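Long-range contacts in secretin XcpQ (Pseudomonas aeruginosa, PDB 4EC5), which forms the outer-membrane channel of the type II secretion system, through which proteins such as elastase are exported: residues T42-V47 and E68-F73; P137-L142 and I153-A158; H176-I181 and R220-G225. The protein carries 1 engineered substitution. All coordinates share one frame; numbering follows the deposited sequence.

In the fold
Three contacts follow one another along the chain, in series, without nesting or crossing, in N0, N1 and N2, periplasmic domains that precede the channel-forming part of the secretin. Interaction 1 closes a loop of 20 residues, nearly half of them in strands, inside N0, setting the end of helix 31-42 and the strand after it against helix 66-79. Interaction 2 closes a short hairpin of N1, 10 residues lying between its segments. Interaction 3 spans 38 residues and joins the first and last strands of N2. Helix 66-79 links the first two neighbourhoods, since Leu72 touches strand 114-119 and His141 touches the C-terminal part of that helix. The last helix of N1, 157-171, leads into strand 178-182 of N2, whose Tyr178 packs on helix 125-132.

Interaction 1. Residues T42-V47 and E68-F73; sequences TGETFV and EVYQLF
Thr42 and Tyr70 bring the two backbones nearest, with 7.4 Å from Thr42 CA to Tyr70 CA, so side chains alone bridge the gap. Residues 68-73 are a helical turn and a half, while 42-47 leaves the end of helix 31-42 and extends into an edge strand. Gly43 makes the bend with a positive phi, which suits a residue lacking CB. Beside it, Thr42 OG1 accepts from Glu44 N (3.1 Å) in an ST turn and also bonds to Ile38 O, which leaves the CG2 methyl to approach the edge of the Tyr70 ring. Phe46 does most of the bridging. Its CZ lies 3.6 Å from Phe73 CE2, and Phe73 CZ sits over one face of the Phe46 ring. The planes of Phe46 and Phe73 are 29° apart but offset, their centroids 5.0 Å apart, so that the rings barely overlap. With CG anti to the backbone N (chi1 -165° and 162°), Tyr70 and Phe73 hold their rings out from the helix, where Tyr70 CE1 meets the rim of Phe46 at CZ (4.1 Å). Ile35, Ile38 and Ile93 pack around these rings, joining helices 31-42 and 66-79 to the three-stranded sheet of the secretin N0 domain.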
ATOM      1  N   THR A  42     -26.669  -3.682  -9.147  1.00 38.06           N
ATOM      2  CA  THR A  42     -26.122  -4.955  -8.683  1.00 38.56           C
ATOM      3  C   THR A  42     -27.141  -6.020  -8.351  1.00 34.50           C
ATOM      4  O   THR A  42     -26.900  -7.187  -8.549  1.00 43.63           O
ATOM      5  CB  THR A  42     -25.181  -4.769  -7.489  1.00 38.28           C
ATOM      6  OG1 THR A  42     -25.895  -4.209  -6.389  1.00 38.05           O
ATOM      7  CG2 THR A  42     -24.034  -3.874  -7.869  1.00 31.17           C
ATOM      8  N   GLY A  43     -28.250  -5.604  -7.772  1.00 39.54           N
ATOM      9  CA  GLY A  43     -29.222  -6.515  -7.230  1.00 39.97           C
ATOM     10  C   GLY A  43     -28.901  -6.930  -5.809  1.00 51.86           C
ATOM     11  O   GLY A  43     -29.645  -7.684  -5.198  1.00 49.30           O
ATOM     12  N   GLU A  44     -27.792  -6.433  -5.280  1.00 45.60           N
ATOM     13  CA  GLU A  44     -27.458  -6.635  -3.885  1.00 52.59           C
ATOM     14  C   GLU A  44     -28.377  -5.779  -3.027  1.00 53.35           C
ATOM     15  O   GLU A  44     -28.798  -4.719  -3.445  1.00 54.35           O
ATOM     16  CB  GLU A  44     -25.997  -6.269  -3.614  1.00 54.75           C
ATOM     17  CG  GLU A  44     -24.972  -7.023  -4.448  1.00 57.42           C
ATOM     18  CD  GLU A  44     -25.007  -8.524  -4.230  1.00 68.41           C
ATOM     19  OE1 GLU A  44     -24.907  -8.957  -3.072  1.00 72.96           O
ATOM     20  OE2 GLU A  44     -25.120  -9.271  -5.221  1.00 56.96           O
ATOM     21  N   THR A  45     -28.689  -6.238  -1.826  1.00 52.21           N
ATOM     22  CA  THR A  45     -29.498  -5.450  -0.911  1.00 48.61           C
ATOM     23  C   THR A  45     -28.735  -5.143   0.370  1.00 48.18           C
ATOM     24  O   THR A  45     -28.096  -6.013   0.938  1.00 50.04           O
ATOM     25  CB  THR A  45     -30.794  -6.147  -0.554  1.00 58.77           C
ATOM     26  OG1 THR A  45     -31.404  -6.641  -1.746  1.00 72.21           O
ATOM     27  CG2 THR A  45     -31.734  -5.172   0.121  1.00 52.63           C
ATOM     28  N   PHE A  46     -28.794  -3.895   0.810  1.00 46.95           N
ATOM     29  CA  PHE A  46     -28.017  -3.451   1.951  1.00 45.62           C
ATOM     30  C   PHE A  46     -28.902  -2.902   3.037  1.00 50.46           C
ATOM     31  O   PHE A  46     -29.859  -2.203   2.772  1.00 40.29           O
ATOM     32  CB  PHE A  46     -27.035  -2.360   1.547  1.00 31.29           C
ATOM     33  CG  PHE A  46     -25.999  -2.815   0.591  1.00 39.61           C
ATOM     34  CD1 PHE A  46     -25.034  -3.705   0.985  1.00 38.20           C
ATOM     35  CD2 PHE A  46     -25.992  -2.366  -0.703  1.00 38.14           C
ATOM     36  CE1 PHE A  46     -24.080  -4.135   0.111  1.00 34.69           C
ATOM     37  CE2 PHE A  46     -25.036  -2.792  -1.580  1.00 33.02           C
ATOM     38  CZ  PHE A  46     -24.080  -3.678  -1.172  1.00 33.20           C
ATOM     39  N   VAL A  47     -28.566  -3.202   4.275  1.00 44.70           N
ATOM     40  CA  VAL A  47     -29.207  -2.503   5.374  1.00 37.09           C
ATOM     41  C   VAL A  47     -28.207  -1.416   5.751  1.00 34.22           C
ATOM     42  O   VAL A  47     -27.050  -1.714   6.046  1.00 40.30           O
ATOM     43  CB  VAL A  47     -29.536  -3.416   6.575  1.00 36.42           C
ATOM     44  CG1 VAL A  47     -30.039  -2.606   7.755  1.00 34.43           C
ATOM     45  CG2 VAL A  47     -30.566  -4.465   6.179  1.00 40.29           C
ATOM     46  N   GLU A  68     -16.988  -4.203 -11.774  1.00 30.51           N
ATOM     47  CA  GLU A  68     -16.224  -2.970 -11.572  1.00 32.61           C
ATOM     48  C   GLU A  68     -17.048  -1.890 -10.869  1.00 32.99           C
ATOM     49  O   GLU A  68     -16.501  -1.053 -10.149  1.00 25.47           O
ATOM     50  CB  GLU A  68     -15.575  -2.453 -12.862  1.00 31.80           C
ATOM     51  CG  GLU A  68     -14.608  -3.429 -13.517  1.00 36.27           C
ATOM     52  CD  GLU A  68     -14.433  -3.171 -15.001  1.00 42.51           C
ATOM     53  OE1 GLU A  68     -15.246  -2.419 -15.579  1.00 40.31           O
ATOM     54  OE2 GLU A  68     -13.482  -3.722 -15.593  1.00 41.45           O
ATOM     55  N   VAL A  69     -18.361  -1.905 -11.085  1.00 30.05           N
ATOM     56  CA  VAL A  69     -19.255  -0.992 -10.380  1.00 32.69           C
ATOM     57  C   VAL A  69     -19.235  -1.313  -8.887  1.00 27.12           C
ATOM     58  O   VAL A  69     -19.266  -0.409  -8.056  1.00 26.95           O
ATOM     59  CB  VAL A  69     -20.694  -1.050 -10.937  1.00 30.23           C
ATOM     60  CG1 VAL A  69     -21.661  -0.329 -10.005  1.00 30.57           C
ATOM     61  CG2 VAL A  69     -20.741  -0.445 -12.336  1.00 33.96           C
ATOM     62  N   TYR A  70     -19.192  -2.596  -8.548  1.00 30.88           N
ATOM     63  CA  TYR A  70     -19.120  -3.005  -7.149  1.00 35.11           C
ATOM     64  C   TYR A  70     -17.806  -2.567  -6.506  1.00 32.48           C
ATOM     65  O   TYR A  70     -17.782  -2.162  -5.343  1.00 27.96           O
ATOM     66  CB  TYR A  70     -19.312  -4.514  -6.988  1.00 38.76           C
ATOM     67  CG  TYR A  70     -19.601  -4.888  -5.553  1.00 37.32           C
ATOM     68  CD1 TYR A  70     -20.855  -4.670  -4.998  1.00 43.47           C
ATOM     69  CD2 TYR A  70     -18.606  -5.414  -4.738  1.00 35.72           C
ATOM     70  CE1 TYR A  70     -21.122  -4.997  -3.683  1.00 42.75           C
ATOM     71  CE2 TYR A  70     -18.862  -5.737  -3.418  1.00 42.79           C
ATOM     72  CZ  TYR A  70     -20.122  -5.529  -2.897  1.00 43.57           C
ATOM     73  OH  TYR A  70     -20.374  -5.846  -1.583  1.00 55.40           O
ATOM     74  N   GLN A  71     -16.716  -2.656  -7.261  1.00 25.98           N
ATOM     75  CA  GLN A  71     -15.422  -2.188  -6.779  1.00 30.20           C
ATOM     76  C   GLN A  71     -15.466  -0.690  -6.495  1.00 32.89           C
ATOM     77  O   GLN A  71     -14.942  -0.227  -5.478  1.00 30.57           O
ATOM     78  CB  GLN A  71     -14.318  -2.475  -7.797  1.00 26.77           C
ATOM     79  N   LEU A  72     -16.092   0.064  -7.391  1.00 29.84           N
ATOM     80  CA  LEU A  72     -16.239   1.504  -7.209  1.00 27.21           C
ATOM     81  C   LEU A  72     -17.049   1.799  -5.940  1.00 28.61           C
ATOM     82  O   LEU A  72     -16.715   2.704  -5.176  1.00 25.85           O
ATOM     83  CB  LEU A  72     -16.879   2.137  -8.447  1.00 20.96           C
ATOM     84  CG  LEU A  72     -17.286   3.605  -8.334  1.00 29.33           C
ATOM     85  CD1 LEU A  72     -16.064   4.469  -8.063  1.00 24.11           C
ATOM     86  CD2 LEU A  72     -17.970   4.050  -9.616  1.00 23.32           C
ATOM     87  N   PHE A  73     -18.108   1.024  -5.730  1.00 22.29           N
ATOM     88  CA  PHE A  73     -18.919   1.114  -4.517  1.00 24.22           C
ATOM     89  C   PHE A  73     -18.063   0.949  -3.261  1.00 25.91           C
ATOM     90  O   PHE A  73     -18.185   1.731  -2.319  1.00 28.65           O
ATOM     91  CB  PHE A  73     -20.032   0.059  -4.556  1.00 23.56           C
ATOM     92  CG  PHE A  73     -20.649  -0.246  -3.216  1.00 23.39           C
ATOM     93  CD1 PHE A  73     -21.448   0.681  -2.565  1.00 21.94           C
ATOM     94  CD2 PHE A  73     -20.458  -1.488  -2.627  1.00 29.47           C
ATOM     95  CE1 PHE A  73     -22.021   0.382  -1.340  1.00 22.64           C
ATOM     96  CE2 PHE A  73     -21.029  -1.789  -1.406  1.00 27.74           C
ATOM     97  CZ  PHE A  73     -21.809  -0.856  -0.763  1.00 23.60           C
TER

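Interaction 2. Residues P137-L142 and I153-A158; sequences PQYGHL and ISDRSA
His141, Ser154 and Asp155 bury the most surface in this antiparallel beta hairpin of the KH-like N1 domain, where strand 141-145 is the edge strand and 150-155 the next one in. His141 and Ser154 are a hydrogen-bonded pair: Ser154 N lies 2.9 Å from His141 O, His141 N 3.3 Å from Ser154 O. Their side chains leave the same face, CB to CB only 3.4 Å apart, and small serine fits beside the histidine. His141 NE2 bonds to Ser75 OG of the N0 helix 66-79, Ser154 OG to Thr79 of that helix and to Thr115 of the neighbouring strand 114-119. On the other face Leu142 CD1 lies alongside Ile153 CD1, both residues meeting helix 125-132. Gly140, closing the type I turn from Pro137, lets Ser154 O approach where a side chain would crowd it. With CG between backbone N and carbonyl carbon (chi1 67°), the Tyr139 ring comes over Pro137 CG and its OH to Asp155; ring and carboxylate are nearly perpendicular. Asp155 OD2, packed against Pro137 CD (3.1 Å), has no hydrogen-bond partner. Arg156 N meets Asp155 OD1 on its anti side, while Tyr139 OH, 2.8 Å from that oxygen, donates nearly along the C-O bond.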
ATOM      1  N   PRO A 137      -3.507  12.996  -0.849  1.00 38.32           N
ATOM      2  CA  PRO A 137      -3.491  13.390   0.555  1.00 35.98           C
ATOM      3  C   PRO A 137      -4.001  12.271   1.456  1.00 37.69           C
ATOM      4  O   PRO A 137      -4.608  11.331   0.978  1.00 35.15           O
ATOM      5  CB  PRO A 137      -4.415  14.609   0.580  1.00 34.09           C
ATOM      6  CG  PRO A 137      -5.281  14.437  -0.595  1.00 34.93           C
ATOM      7  CD  PRO A 137      -4.403  13.858  -1.633  1.00 33.95           C
ATOM      8  N   GLN A 138      -3.717  12.364   2.745  1.00 40.89           N
ATOM      9  CA  GLN A 138      -4.014  11.286   3.677  1.00 53.02           C
ATOM     10  C   GLN A 138      -5.505  10.989   3.726  1.00 40.96           C
ATOM     11  O   GLN A 138      -5.901   9.845   3.835  1.00 45.35           O
ATOM     12  CB  GLN A 138      -3.489  11.612   5.075  1.00 45.85           C
ATOM     13  N   TYR A 139      -6.321  12.029   3.646  1.00 42.30           N
ATOM     14  CA  TYR A 139      -7.767  11.876   3.578  1.00 42.35           C
ATOM     15  C   TYR A 139      -8.256  11.213   2.286  1.00 46.15           C
ATOM     16  O   TYR A 139      -9.380  10.748   2.229  1.00 41.85           O
ATOM     17  CB  TYR A 139      -8.490  13.209   3.788  1.00 38.27           C
ATOM     18  CG  TYR A 139      -8.299  14.240   2.710  1.00 41.09           C
ATOM     19  CD1 TYR A 139      -8.958  14.135   1.510  1.00 39.19           C
ATOM     20  CD2 TYR A 139      -7.472  15.334   2.905  1.00 40.69           C
ATOM     21  CE1 TYR A 139      -8.794  15.076   0.533  1.00 42.52           C
ATOM     22  CE2 TYR A 139      -7.306  16.277   1.929  1.00 37.53           C
ATOM     23  CZ  TYR A 139      -7.970  16.140   0.749  1.00 36.02           C
ATOM     24  OH  TYR A 139      -7.814  17.073  -0.222  1.00 42.03           O
ATOM     25  N   GLY A 140      -7.443  11.236   1.237  1.00 41.56           N
ATOM     26  CA  GLY A 140      -7.872  10.737  -0.053  1.00 37.66           C
ATOM     27  C   GLY A 140      -7.848   9.223  -0.145  1.00 36.03           C
ATOM     28  O   GLY A 140      -7.621   8.525   0.839  1.00 36.52           O
ATOM     29  N   HIS A 141      -8.083   8.723  -1.354  1.00 34.65           N
ATOM     30  CA  HIS A 141      -8.161   7.293  -1.613  1.00 34.25           C
ATOM     31  C   HIS A 141      -7.527   7.005  -2.961  1.00 38.17           C
ATOM     32  O   HIS A 141      -7.640   7.804  -3.892  1.00 38.01           O
ATOM     33  CB  HIS A 141      -9.630   6.855  -1.638  1.00 39.92           C
ATOM     34  CG  HIS A 141      -9.832   5.386  -1.835  1.00 39.77           C
ATOM     35  ND1 HIS A 141      -9.770   4.476  -0.803  1.00 43.83           N
ATOM     36  CD2 HIS A 141     -10.127   4.674  -2.948  1.00 39.44           C
ATOM     37  CE1 HIS A 141     -10.003   3.263  -1.274  1.00 36.36           C
ATOM     38  NE2 HIS A 141     -10.221   3.356  -2.574  1.00 35.03           N
ATOM     39  N   LEU A 142      -6.853   5.866  -3.066  1.00 31.77           N
ATOM     40  CA  LEU A 142      -6.284   5.442  -4.333  1.00 34.20           C
ATOM     41  C   LEU A 142      -6.382   3.924  -4.431  1.00 40.29           C
ATOM     42  O   LEU A 142      -5.861   3.209  -3.574  1.00 46.29           O
ATOM     43  CB  LEU A 142      -4.836   5.922  -4.472  1.00 34.56           C
ATOM     44  CG  LEU A 142      -4.075   5.528  -5.737  1.00 38.25           C
ATOM     45  CD1 LEU A 142      -4.751   6.153  -6.947  1.00 41.10           C
ATOM     46  CD2 LEU A 142      -2.615   5.951  -5.646  1.00 35.48           C
ATOM     47  N   ILE A 153      -9.554   7.326  -7.708  1.00 25.23           N
ATOM     48  CA  ILE A 153      -9.011   8.341  -6.823  1.00 32.35           C
ATOM     49  C   ILE A 153     -10.111   9.132  -6.123  1.00 35.05           C
ATOM     50  O   ILE A 153     -11.107   9.505  -6.741  1.00 27.48           O
ATOM     51  CB  ILE A 153      -8.143   9.307  -7.634  1.00 36.11           C
ATOM     52  CG1 ILE A 153      -7.058   8.498  -8.354  1.00 46.18           C
ATOM     53  CG2 ILE A 153      -7.548  10.382  -6.739  1.00 37.24           C
ATOM     54  CD1 ILE A 153      -5.730   9.197  -8.497  1.00 46.64           C
ATOM     55  N   SER A 154      -9.933   9.362  -4.832  1.00 31.63           N
ATOM     56  CA  SER A 154     -10.837  10.219  -4.094  1.00 35.56           C
ATOM     57  C   SER A 154     -10.103  11.477  -3.601  1.00 37.81           C
ATOM     58  O   SER A 154      -9.077  11.379  -2.944  1.00 33.24           O
ATOM     59  CB  SER A 154     -11.460   9.466  -2.931  1.00 37.48           C
ATOM     60  OG  SER A 154     -12.464   8.596  -3.393  1.00 32.36           O
ATOM     61  N   ASP A 155     -10.629  12.641  -3.963  1.00 33.72           N
ATOM     62  CA  ASP A 155     -10.090  13.954  -3.601  1.00 38.46           C
ATOM     63  C   ASP A 155     -11.096  15.071  -3.938  1.00 41.96           C
ATOM     64  O   ASP A 155     -12.132  14.835  -4.528  1.00 41.23           O
ATOM     65  CB  ASP A 155      -8.777  14.208  -4.344  1.00 44.14           C
ATOM     66  CG  ASP A 155      -7.735  14.923  -3.497  1.00 42.39           C
ATOM     67  OD1 ASP A 155      -8.079  15.729  -2.637  1.00 47.50           O
ATOM     68  OD2 ASP A 155      -6.549  14.695  -3.714  1.00 46.65           O
ATOM     69  N   ARG A 156     -10.789  16.304  -3.580  1.00 38.28           N
ATOM     70  CA  ARG A 156     -11.531  17.431  -4.103  1.00 42.46           C
ATOM     71  C   ARG A 156     -11.313  17.503  -5.617  1.00 40.20           C
ATOM     72  O   ARG A 156     -10.276  17.098  -6.115  1.00 42.20           O
ATOM     73  CB  ARG A 156     -11.081  18.722  -3.428  1.00 43.56           C
ATOM     74  N   SER A 157     -12.300  18.024  -6.337  1.00 47.72           N
ATOM     75  CA  SER A 157     -12.325  18.002  -7.804  1.00 48.54           C
ATOM     76  C   SER A 157     -11.148  18.706  -8.479  1.00 51.22           C
ATOM     77  O   SER A 157     -10.678  18.257  -9.513  1.00 46.20           O
ATOM     78  CB  SER A 157     -13.598  18.657  -8.318  1.00 44.63           C
ATOM     79  OG  SER A 157     -14.674  17.765  -8.325  1.00 50.80           O
ATOM     80  N   ALA A 158     -10.693  19.822  -7.927  1.00 54.22           N
ATOM     81  CA  ALA A 158      -9.557  20.529  -8.521  1.00 44.38           C
ATOM     82  C   ALA A 158      -8.264  19.740  -8.387  1.00 50.40           C
ATOM     83  O   ALA A 158      -7.377  19.834  -9.241  1.00 50.25           O
ATOM     84  CB  ALA A 158      -9.400  21.896  -7.893  1.00 51.65           C
TER

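Interaction 3. Residues H176-I181 and R220-G225; sequences HDYCVI and RLIILG. Engineered in segment 176-181: Cys179 (natural residue Ser).
Tyr178 presents its ring obliquely to Ile222 CG2, which stands 3.9 Å from Tyr178 CD2, while His176 O and Val180 CG2 lie in the ring plane at its edge. The second flat group, the guanidinium of Arg220, is likewise met obliquely by Val180 CG1, 3.7 Å from Arg220 NH2. An extended chain from CG to NE carries this group across Val180 of the adjacent strand to a salt bridge between NE and Asp215; NH2 also bonds weakly to Tyr178 OH of the second subunit. Beneath these side chains run antiparallel strands 178-181 and 220-224, their axes 4.5 Å apart, the first and last strands of the beta-alpha-beta-beta-alpha order of a KH-like N2 domain. Cys179 N bonds to Ile223 O, and Ile223 N returns to Cys179 O at 2.8 Å, almost straight at 179°; Ile181 and Leu221 make a similar pair. Ile181 CD1 reaches Ile223 CG1 at 4.1 Å, on the face where branched aliphatic residues fill the interface with helix 227-240. Tyr178 on the other face touches Pro130 and Leu131 of N1. Tyr178, Cys179 and Val180 pair with a strand of the second subunit in an antiparallel ladder, so the sheet runs on across the interface; there Cys179, engineered from serine and modelled in two conformers, lies against its counterpart.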
ATOM      1  N   HIS A 176       8.752   3.021 -16.333  1.00 25.37           N
ATOM      2  CA  HIS A 176       8.349   3.536 -15.034  1.00 23.43           C
ATOM      3  C   HIS A 176       9.201   2.975 -13.903  1.00 24.44           C
ATOM      4  O   HIS A 176       8.733   2.838 -12.773  1.00 24.53           O
ATOM      5  CB  HIS A 176       6.858   3.298 -14.829  1.00 28.39           C
ATOM      6  CG  HIS A 176       6.011   4.083 -15.778  1.00 29.75           C
ATOM      7  ND1 HIS A 176       5.308   3.485 -16.800  1.00 26.73           N
ATOM      8  CD2 HIS A 176       5.804   5.415 -15.907  1.00 32.05           C
ATOM      9  CE1 HIS A 176       4.677   4.411 -17.498  1.00 31.97           C
ATOM     10  NE2 HIS A 176       4.962   5.591 -16.977  1.00 30.78           N
ATOM     11  N   ASP A 177      10.452   2.647 -14.207  1.00 17.65           N
ATOM     12  CA  ASP A 177      11.374   2.192 -13.186  1.00 16.50           C
ATOM     13  C   ASP A 177      11.784   3.439 -12.437  1.00 22.75           C
ATOM     14  O   ASP A 177      11.791   4.528 -13.015  1.00 19.20           O
ATOM     15  CB  ASP A 177      12.598   1.526 -13.809  1.00 16.19           C
ATOM     16  CG  ASP A 177      12.276   0.168 -14.416  1.00 25.05           C
ATOM     17  OD1 ASP A 177      11.151  -0.334 -14.205  1.00 19.95           O
ATOM     18  OD2 ASP A 177      13.150  -0.394 -15.110  1.00 27.97           O
ATOM     19  N   TYR A 178      12.130   3.311 -11.162  1.00 20.83           N
ATOM     20  CA  TYR A 178      12.465   4.507 -10.404  1.00 16.58           C
ATOM     21  C   TYR A 178      13.399   4.215  -9.247  1.00 18.10           C
ATOM     22  O   TYR A 178      13.479   3.088  -8.758  1.00 14.45           O
ATOM     23  CB  TYR A 178      11.188   5.174  -9.875  1.00 16.11           C
ATOM     24  CG  TYR A 178      10.334   4.319  -8.959  1.00 17.15           C
ATOM     25  CD1 TYR A 178       9.326   3.504  -9.456  1.00 18.04           C
ATOM     26  CD2 TYR A 178      10.521   4.358  -7.582  1.00 18.95           C
ATOM     27  CE1 TYR A 178       8.538   2.741  -8.610  1.00 18.14           C
ATOM     28  CE2 TYR A 178       9.745   3.597  -6.729  1.00 14.90           C
ATOM     29  CZ  TYR A 178       8.757   2.790  -7.248  1.00 21.37           C
ATOM     30  OH  TYR A 178       7.981   2.030  -6.404  1.00 23.01           O
ATOM     31  N   CYS A 179      14.100   5.258  -8.820  1.00 15.96           N
ATOM     32  CA  CYS A 179      14.977   5.174  -7.664  0.54 16.93           C
ATOM     33  C   CYS A 179      14.542   6.199  -6.622  1.00 19.42           C
ATOM     34  O   CYS A 179      14.077   7.286  -6.962  1.00 25.49           O
ATOM     35  CB  CYS A 179      16.429   5.419  -8.078  0.54 18.67           C
ATOM     36  SG  CYS A 179      16.949   4.489  -9.534  0.54 24.73           S
ATOM     37  N   VAL A 180      14.692   5.843  -5.354  1.00 18.70           N
ATOM     38  CA  VAL A 180      14.234   6.683  -4.254  1.00 19.02           C
ATOM     39  C   VAL A 180      15.426   7.217  -3.470  1.00 19.75           C
ATOM     40  O   VAL A 180      16.329   6.460  -3.109  1.00 19.79           O
ATOM     41  CB  VAL A 180      13.282   5.890  -3.339  1.00 22.25           C
ATOM     42  CG1 VAL A 180      12.922   6.701  -2.105  1.00 24.04           C
ATOM     43  CG2 VAL A 180      12.023   5.491  -4.103  1.00 19.58           C
ATOM     44  N   ILE A 181      15.427   8.519  -3.208  1.00 18.12           N
ATOM     45  CA  ILE A 181      16.491   9.129  -2.424  1.00 20.59           C
ATOM     46  C   ILE A 181      15.929   9.844  -1.202  1.00 16.03           C
ATOM     47  O   ILE A 181      15.181  10.813  -1.325  1.00 18.03           O
ATOM     48  CB  ILE A 181      17.330  10.133  -3.254  1.00 20.54           C
ATOM     49  CG1 ILE A 181      17.938   9.458  -4.486  1.00 20.85           C
ATOM     50  CG2 ILE A 181      18.434  10.746  -2.400  1.00 26.00           C
ATOM     51  CD1 ILE A 181      18.485  10.451  -5.499  1.00 36.33           C
ATOM     52  N   ARG A 220      11.669  12.828   0.529  1.00 23.23           N
ATOM     53  CA  ARG A 220      12.413  12.011  -0.411  1.00 20.98           C
ATOM     54  C   ARG A 220      12.062  12.328  -1.861  1.00 20.95           C
ATOM     55  O   ARG A 220      10.984  12.837  -2.156  1.00 20.83           O
ATOM     56  CB  ARG A 220      12.174  10.538  -0.079  1.00 25.49           C
ATOM     57  CG  ARG A 220      10.801  10.049  -0.480  1.00 25.25           C
ATOM     58  CD  ARG A 220      10.547   8.616  -0.053  1.00 29.21           C
ATOM     59  NE  ARG A 220       9.295   8.136  -0.624  1.00 37.10           N
ATOM     60  CZ  ARG A 220       8.956   6.858  -0.751  1.00 41.56           C
ATOM     61  NH1 ARG A 220       7.784   6.545  -1.290  1.00 38.09           N
ATOM     62  NH2 ARG A 220       9.764   5.897  -0.324  1.00 34.53           N
ATOM     63  N   LEU A 221      12.988  12.015  -2.759  1.00 21.25           N
ATOM     64  CA  LEU A 221      12.800  12.224  -4.186  1.00 22.40           C
ATOM     65  C   LEU A 221      12.594  10.888  -4.877  1.00 16.27           C
ATOM     66  O   LEU A 221      13.214   9.887  -4.512  1.00 20.20           O
ATOM     67  CB  LEU A 221      14.045  12.859  -4.806  1.00 17.07           C
ATOM     68  CG  LEU A 221      14.526  14.214  -4.296  1.00 26.41           C
ATOM     69  CD1 LEU A 221      15.829  14.587  -4.992  1.00 27.32           C
ATOM     70  CD2 LEU A 221      13.475  15.286  -4.526  1.00 26.62           C
ATOM     71  N   ILE A 222      11.718  10.879  -5.872  1.00 15.69           N
ATOM     72  CA  ILE A 222      11.530   9.705  -6.704  1.00 14.43           C
ATOM     73  C   ILE A 222      12.045  10.064  -8.082  1.00 22.56           C
ATOM     74  O   ILE A 222      11.517  10.966  -8.735  1.00 19.38           O
ATOM     75  CB  ILE A 222      10.046   9.284  -6.780  1.00 20.78           C
ATOM     76  CG1 ILE A 222       9.526   8.836  -5.413  1.00 23.12           C
ATOM     77  CG2 ILE A 222       9.855   8.160  -7.793  1.00 15.38           C
ATOM     78  CD1 ILE A 222       8.007   8.865  -5.313  1.00 22.64           C
ATOM     79  N   ILE A 223      13.083   9.363  -8.525  1.00 17.95           N
ATOM     80  CA  ILE A 223      13.691   9.672  -9.802  1.00 20.34           C
ATOM     81  C   ILE A 223      13.313   8.568 -10.804  1.00 19.48           C
ATOM     82  O   ILE A 223      13.486   7.382 -10.521  1.00 20.48           O
ATOM     83  CB  ILE A 223      15.247   9.756  -9.664  1.00 21.77           C
ATOM     84  CG1 ILE A 223      15.697  10.640  -8.477  1.00 20.93           C
ATOM     85  CG2 ILE A 223      15.888  10.226 -10.958  1.00 25.59           C
ATOM     86  CD1 ILE A 223      15.145  12.040  -8.461  1.00 25.02           C
ATOM     87  N   LEU A 224      12.800   8.952 -11.952  1.00 21.68           N
ATOM     88  CA  LEU A 224      12.418   7.973 -12.949  1.00 28.19           C
ATOM     89  C   LEU A 224      13.001   8.316 -14.304  1.00 26.98           C
ATOM     90  O   LEU A 224      13.448   9.421 -14.531  1.00 22.39           O
ATOM     91  CB  LEU A 224      10.906   7.792 -13.018  1.00 29.13           C
ATOM     92  CG  LEU A 224       9.994   8.911 -13.467  1.00 36.77           C
ATOM     93  CD1 LEU A 224       9.143   8.439 -14.621  1.00 37.21           C
ATOM     94  CD2 LEU A 224       9.126   9.328 -12.326  1.00 32.78           C
ATOM     95  N   GLY A 225      13.036   7.321 -15.172  1.00 22.70           N
ATOM     96  CA  GLY A 225      13.547   7.477 -16.510  1.00 29.37           C
ATOM     97  C   GLY A 225      14.233   6.257 -17.045  1.00 27.13           C
ATOM     98  O   GLY A 225      14.315   5.218 -16.380  1.00 30.17           O
TER